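Histidine-containing phosphotransfer protein (Zea mays, PDB 1WN0) probably relays phosphoryl groups from cytokinin sensor histidine kinases to response regulators in a multistep phosphorelay. Local coordinates at residues 115-118 with 119-123; 125-128 with 129-133. One frame throughout, in Å; residues are numbered along the deposited sequence.

Contact 1 (115-118 with 119-123); sequences MALA and VVRNE
A118 meets N122 and R121 one turn further along helix 110-138. It has no reach beyond CB, so its backbone carries most of its contact. N122 N donates to A118 O at 3.1 Å. N122 ND2 is also near A118 O, at 3.2 Å, but the angle is too poor for a hydrogen bond. R121 NH1 comes within 3.7 Å of A118 CA, so the alanine leaves room for the guanidinium beside its backbone.

L117 divides its two methyls between two neighbours. L117 CD1 packs 3.8 Å from V120 CG1. L117 CD2 lies 3.7 Å from R121 NH2, where the two side chains cross at a slant. With R121 CG opposite the backbone N (chi1 -167°), the arginine leaves beside its own carbonyl, and a bend at chi3 of -75° brings the guanidinium back to the earlier turn. The carbonyl of L117 is engaged too, because R121 N donates to L117 O.

V119 follows A118 directly and turns to the two residues before L117. V119 N donates to M115 O. V119 CG1 is the branch anti to N, which leaves CG2 beside N and 3.6 Å from M115 O. V119 CB lies 3.5 Å from A116 O. V120 N likewise donates to A116 O.

L117 and R121 both reach helix 42-64, at A62. V119 and V120 touch T97 of helix 92-99. The arrangement is regular alpha-helical i to i+4 bonding, on a helix whose buried side packs into the four-helix bundle of an HPt protein.

Contact 2 (125-128 with 129-133); sequences YDLR and NKFQT
K130 reaches back one turn to D126 in an i to i+4 salt bridge. K130 CB lies 3.5 Å from L127 O. K130 CG comes to 3.2 Å from D126 O. A bend at chi2 (-82°) and another at chi4 curl the rest of the chain toward the carboxylate. K130 CE is then 3.8 Å from D126 OD1. K130 NZ ends 2.7 Å from D126 OD1 and meets it nearly along the C-O bond.

On the buried side, L127 CD2 sits over the centre of the F131 ring. L127 CD2 is 3.3 Å from the centroid of the F131 ring and 13° off the ring normal, a CH-pi contact. The F131 ring also meets the ring of F27. An alanine in place of F131 would probably leave L127 CD2 without its aromatic face and open a gap beside F27.

R128 and Q132 run side by side, with guanidinium and amide planes 9° apart. Q132 OE1 lies 3.5 Å from R128 CG. R128 NH1 forms a salt bridge with D55, while R128 NE is buried without a partner. These are i to i+4 pairs on a helix of the HPt four-helix bundle: L127-F131 is turned to helix 42-64, and D126-K130 lies beside helix 10-19 and L22.

Both contacts lie on helix 110-138, and their centres are about 15 Å apart. Contact 1 comes first along the chain and contact 2 follows after a single residue; the two share no other touch. Each centre is about 10 Å from the centre of the chain. Helix 42-64 runs past both of them, meeting contact 1 at I58, L61 and A62 and contact 2 at V47, F50, C51 and D55. The earlier part of helix 110-138 thus meets the later part of helix 42-64, and the reverse, so the two helices run antiparallel in the bundle. The second neighbours differ. Contact 1 also faces helices 92-99 and 101-106, and contact 2 faces helix 10-19.

Contact 1 (115-118 with 119-123)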
ATOM      1  N   MET A 115      15.705  -0.226   5.191  1.00 31.46           N
ATOM      2  CA  MET A 115      14.902  -0.277   6.394  1.00 32.11           C
ATOM      3  C   MET A 115      13.566   0.219   6.017  1.00 31.78           C
ATOM      4  O   MET A 115      12.608  -0.357   6.447  1.00 34.96           O
ATOM      5  CB  MET A 115      15.512   0.605   7.488  1.00 32.12           C
ATOM      6  CG  MET A 115      16.877   0.268   7.836  1.00 36.85           C
ATOM      7  SD  MET A 115      17.788   1.276   9.133  1.00 43.18           S
ATOM      8  CE  MET A 115      17.008   0.771  10.465  1.00 45.61           C
ATOM      9  N   ALA A 116      13.422   1.359   5.299  1.00 29.61           N
ATOM     10  CA  ALA A 116      12.063   1.793   5.047  1.00 29.02           C
ATOM     11  C   ALA A 116      11.348   0.826   4.161  1.00 29.84           C
ATOM     12  O   ALA A 116      10.155   0.552   4.331  1.00 28.26           O
ATOM     13  CB  ALA A 116      12.055   3.122   4.402  1.00 30.99           C
ATOM     14  N   LEU A 117      12.071   0.202   3.209  1.00 29.30           N
ATOM     15  CA  LEU A 117      11.398  -0.862   2.484  1.00 30.34           C
ATOM     16  C   LEU A 117      10.855  -1.956   3.334  1.00 31.55           C
ATOM     17  O   LEU A 117       9.730  -2.450   3.022  1.00 32.24           O
ATOM     18  CB  LEU A 117      12.229  -1.490   1.415  1.00 32.22           C
ATOM     19  CG  LEU A 117      11.623  -2.495   0.421  1.00 33.90           C
ATOM     20  CD1 LEU A 117      10.470  -1.753  -0.345  1.00 33.22           C
ATOM     21  CD2 LEU A 117      12.690  -3.002  -0.553  1.00 32.89           C
ATOM     22  N   ALA A 118      11.617  -2.431   4.351  1.00 31.16           N
ATOM     23  CA  ALA A 118      11.054  -3.479   5.230  1.00 32.37           C
ATOM     24  C   ALA A 118       9.871  -2.965   6.015  1.00 32.42           C
ATOM     25  O   ALA A 118       8.974  -3.731   6.364  1.00 33.09           O
ATOM     26  CB  ALA A 118      12.137  -3.988   6.252  1.00 32.14           C
ATOM     27  N   VAL A 119       9.900  -1.676   6.436  1.00 33.01           N
ATOM     28  CA  VAL A 119       8.718  -1.208   7.163  1.00 34.92           C
ATOM     29  C   VAL A 119       7.531  -1.277   6.215  1.00 36.74           C
ATOM     30  O   VAL A 119       6.454  -1.634   6.574  1.00 35.05           O
ATOM     31  CB  VAL A 119       8.838   0.272   7.589  1.00 35.30           C
ATOM     32  CG1 VAL A 119       7.438   0.829   8.119  1.00 33.80           C
ATOM     33  CG2 VAL A 119       9.871   0.435   8.663  1.00 37.49           C
ATOM     34  N   VAL A 120       7.739  -0.793   5.001  1.00 39.29           N
ATOM     35  CA  VAL A 120       6.618  -0.761   4.007  1.00 41.18           C
ATOM     36  C   VAL A 120       6.083  -2.134   3.609  1.00 40.16           C
ATOM     37  O   VAL A 120       4.800  -2.392   3.548  1.00 37.57           O
ATOM     38  CB  VAL A 120       6.921   0.204   2.854  1.00 39.75           C
ATOM     39  CG1 VAL A 120       7.454  -0.490   1.661  1.00 45.13           C
ATOM     40  CG2 VAL A 120       5.695   0.967   2.537  1.00 45.99           C
ATOM     41  N   ARG A 121       7.021  -3.057   3.475  1.00 38.41           N
ATOM     42  CA  ARG A 121       6.677  -4.508   3.299  1.00 40.08           C
ATOM     43  C   ARG A 121       5.833  -5.068   4.424  1.00 40.19           C
ATOM     44  O   ARG A 121       4.778  -5.652   4.141  1.00 41.79           O
ATOM     45  CB  ARG A 121       7.892  -5.395   3.211  1.00 41.05           C
ATOM     46  CG  ARG A 121       7.653  -6.811   2.734  1.00 41.81           C
ATOM     47  CD  ARG A 121       8.947  -7.691   2.668  1.00 38.95           C
ATOM     48  NE  ARG A 121       9.772  -7.336   1.516  1.00 43.72           N
ATOM     49  CZ  ARG A 121      10.902  -6.611   1.557  1.00 48.42           C
ATOM     50  NH1 ARG A 121      11.390  -6.108   2.691  1.00 44.64           N
ATOM     51  NH2 ARG A 121      11.572  -6.366   0.439  1.00 52.29           N
ATOM     52  N   ASN A 122       6.199  -4.817   5.672  1.00 40.49           N
ATOM     53  CA  ASN A 122       5.366  -5.288   6.772  1.00 41.14           C
ATOM     54  C   ASN A 122       4.009  -4.705   6.803  1.00 40.18           C
ATOM     55  O   ASN A 122       3.047  -5.463   6.957  1.00 39.25           O
ATOM     56  CB  ASN A 122       6.028  -5.068   8.137  1.00 43.33           C
ATOM     57  CG  ASN A 122       7.245  -6.003   8.310  1.00 50.08           C
ATOM     58  OD1 ASN A 122       7.221  -7.120   7.839  1.00 56.48           O
ATOM     59  ND2 ASN A 122       8.316  -5.518   8.917  1.00 54.89           N
ATOM     60  N   GLU A 123       3.902  -3.366   6.595  1.00 38.90           N
ATOM     61  CA  GLU A 123       2.606  -2.653   6.662  1.00 36.37           C
ATOM     62  C   GLU A 123       1.734  -3.074   5.443  1.00 36.43           C
ATOM     63  O   GLU A 123       0.451  -3.214   5.499  1.00 33.07           O
ATOM     64  CB  GLU A 123       2.863  -1.170   6.589  1.00 37.74           C
ATOM     65  CG  GLU A 123       3.397  -0.578   7.893  1.00 40.16           C
ATOM     66  CD  GLU A 123       3.916   0.860   7.808  1.00 37.11           C
ATOM     67  OE1 GLU A 123       4.055   1.502   8.842  1.00 47.04           O
ATOM     68  OE2 GLU A 123       4.140   1.364   6.753  1.00 36.90           O
TER

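Contact 2 (125-128 with 129-133)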
ATOM      1  N   TYR A 125       1.968  -6.242   3.820  1.00 41.70           N
ATOM      2  CA  TYR A 125       1.510  -7.612   4.044  1.00 42.15           C
ATOM      3  C   TYR A 125       0.341  -7.591   5.024  1.00 44.13           C
ATOM      4  O   TYR A 125      -0.651  -8.239   4.776  1.00 44.07           O
ATOM      5  CB  TYR A 125       2.636  -8.502   4.532  1.00 42.89           C
ATOM      6  CG  TYR A 125       3.706  -8.807   3.484  1.00 45.27           C
ATOM      7  CD1 TYR A 125       3.507  -8.574   2.117  1.00 41.97           C
ATOM      8  CD2 TYR A 125       4.904  -9.395   3.856  1.00 49.35           C
ATOM      9  CE1 TYR A 125       4.528  -8.901   1.155  1.00 47.78           C
ATOM     10  CE2 TYR A 125       5.906  -9.722   2.872  1.00 46.32           C
ATOM     11  CZ  TYR A 125       5.652  -9.484   1.545  1.00 43.53           C
ATOM     12  OH  TYR A 125       6.600  -9.765   0.625  1.00 53.63           O
ATOM     13  N   ASP A 126       0.393  -6.786   6.067  1.00 44.59           N
ATOM     14  CA  ASP A 126      -0.716  -6.706   7.058  1.00 45.21           C
ATOM     15  C   ASP A 126      -2.017  -6.192   6.398  1.00 46.68           C
ATOM     16  O   ASP A 126      -3.112  -6.776   6.572  1.00 47.92           O
ATOM     17  CB  ASP A 126      -0.201  -5.809   8.195  1.00 45.80           C
ATOM     18  CG  ASP A 126      -1.193  -5.609   9.330  1.00 51.42           C
ATOM     19  OD1 ASP A 126      -2.259  -6.270   9.447  1.00 57.71           O
ATOM     20  OD2 ASP A 126      -0.981  -4.768  10.198  1.00 56.48           O
ATOM     21  N   LEU A 127      -1.942  -5.118   5.591  1.00 45.47           N
ATOM     22  CA  LEU A 127      -3.138  -4.578   5.009  1.00 43.25           C
ATOM     23  C   LEU A 127      -3.628  -5.479   3.926  1.00 42.98           C
ATOM     24  O   LEU A 127      -4.815  -5.795   3.826  1.00 40.79           O
ATOM     25  CB  LEU A 127      -2.881  -3.190   4.465  1.00 43.93           C
ATOM     26  CG  LEU A 127      -4.063  -2.235   4.193  1.00 45.05           C
ATOM     27  CD1 LEU A 127      -3.826  -1.379   3.019  1.00 46.80           C
ATOM     28  CD2 LEU A 127      -5.324  -2.815   4.111  1.00 47.20           C
ATOM     29  N   ARG A 128      -2.727  -5.960   3.090  1.00 41.82           N
ATOM     30  CA  ARG A 128      -3.169  -6.937   2.143  1.00 42.67           C
ATOM     31  C   ARG A 128      -4.047  -8.090   2.728  1.00 46.09           C
ATOM     32  O   ARG A 128      -5.102  -8.421   2.127  1.00 43.65           O
ATOM     33  CB  ARG A 128      -2.024  -7.600   1.458  1.00 42.20           C
ATOM     34  CG  ARG A 128      -2.514  -8.537   0.353  1.00 41.25           C
ATOM     35  CD  ARG A 128      -1.360  -8.969  -0.557  1.00 47.02           C
ATOM     36  NE  ARG A 128      -0.486  -9.824   0.206  1.00 48.18           N
ATOM     37  CZ  ARG A 128       0.692 -10.321  -0.177  1.00 51.75           C
ATOM     38  NH1 ARG A 128       1.232 -10.081  -1.410  1.00 50.33           N
ATOM     39  NH2 ARG A 128       1.307 -11.121   0.712  1.00 47.53           N
ATOM     40  N   ASN A 129      -3.558  -8.717   3.836  1.00 46.67           N
ATOM     41  CA  ASN A 129      -4.248  -9.835   4.447  1.00 49.63           C
ATOM     42  C   ASN A 129      -5.623  -9.464   4.893  1.00 50.36           C
ATOM     43  O   ASN A 129      -6.509 -10.259   4.733  1.00 51.26           O
ATOM     44  CB  ASN A 129      -3.484 -10.521   5.631  1.00 50.49           C
ATOM     45  CG  ASN A 129      -2.169 -11.256   5.123  1.00 55.50           C
ATOM     46  OD1 ASN A 129      -2.090 -11.687   3.918  1.00 56.70           O
ATOM     47  ND2 ASN A 129      -1.147 -11.393   6.034  1.00 55.88           N
ATOM     48  N   LYS A 130      -5.776  -8.282   5.463  1.00 49.90           N
ATOM     49  CA  LYS A 130      -7.045  -7.793   5.808  1.00 49.88           C
ATOM     50  C   LYS A 130      -7.936  -7.650   4.583  1.00 49.19           C
ATOM     51  O   LYS A 130      -9.106  -8.042   4.596  1.00 50.32           O
ATOM     52  CB  LYS A 130      -6.911  -6.446   6.503  1.00 50.52           C
ATOM     53  CG  LYS A 130      -6.076  -6.495   7.773  1.00 55.50           C
ATOM     54  CD  LYS A 130      -6.841  -6.953   8.953  1.00 61.01           C
ATOM     55  CE  LYS A 130      -5.957  -7.011  10.129  1.00 65.03           C
ATOM     56  NZ  LYS A 130      -4.648  -7.426   9.701  1.00 70.00           N
ATOM     57  N   PHE A 131      -7.402  -7.059   3.538  1.00 47.63           N
ATOM     58  CA  PHE A 131      -8.181  -6.778   2.321  1.00 46.95           C
ATOM     59  C   PHE A 131      -8.632  -8.103   1.708  1.00 46.94           C
ATOM     60  O   PHE A 131      -9.693  -8.149   1.045  1.00 44.81           O
ATOM     61  CB  PHE A 131      -7.395  -5.985   1.222  1.00 45.35           C
ATOM     62  CG  PHE A 131      -7.387  -4.483   1.383  1.00 45.27           C
ATOM     63  CD1 PHE A 131      -8.436  -3.782   1.969  1.00 49.23           C
ATOM     64  CD2 PHE A 131      -6.321  -3.749   0.860  1.00 46.98           C
ATOM     65  CE1 PHE A 131      -8.379  -2.412   2.061  1.00 49.63           C
ATOM     66  CE2 PHE A 131      -6.280  -2.391   0.963  1.00 44.10           C
ATOM     67  CZ  PHE A 131      -7.288  -1.741   1.556  1.00 46.58           C
ATOM     68  N   GLN A 132      -7.811  -9.140   1.854  1.00 47.70           N
ATOM     69  CA  GLN A 132      -8.091 -10.384   1.164  1.00 50.64           C
ATOM     70  C   GLN A 132      -9.273 -11.102   1.860  1.00 51.55           C
ATOM     71  O   GLN A 132     -10.219 -11.534   1.199  1.00 49.83           O
ATOM     72  CB  GLN A 132      -6.926 -11.321   1.123  1.00 50.78           C
ATOM     73  CG  GLN A 132      -5.915 -11.103   0.016  1.00 55.00           C
ATOM     74  CD  GLN A 132      -4.578 -11.839   0.333  1.00 59.91           C
ATOM     75  OE1 GLN A 132      -3.624 -11.789  -0.486  1.00 61.94           O
ATOM     76  NE2 GLN A 132      -4.512 -12.553   1.517  1.00 55.29           N
ATOM     77  N   THR A 133      -9.232 -11.200   3.175  1.00 53.17           N
ATOM     78  CA  THR A 133     -10.439 -11.660   3.895  1.00 55.00           C
ATOM     79  C   THR A 133     -11.633 -10.707   3.685  1.00 54.87           C
ATOM     80  O   THR A 133     -12.800 -11.117   3.560  1.00 55.80           O
ATOM     81  CB  THR A 133     -10.129 -11.976   5.401  1.00 56.11           C
ATOM     82  OG1 THR A 133     -10.166 -10.783   6.207  1.00 59.24           O
ATOM     83  CG2 THR A 133      -8.684 -12.547   5.590  1.00 54.45           C
TER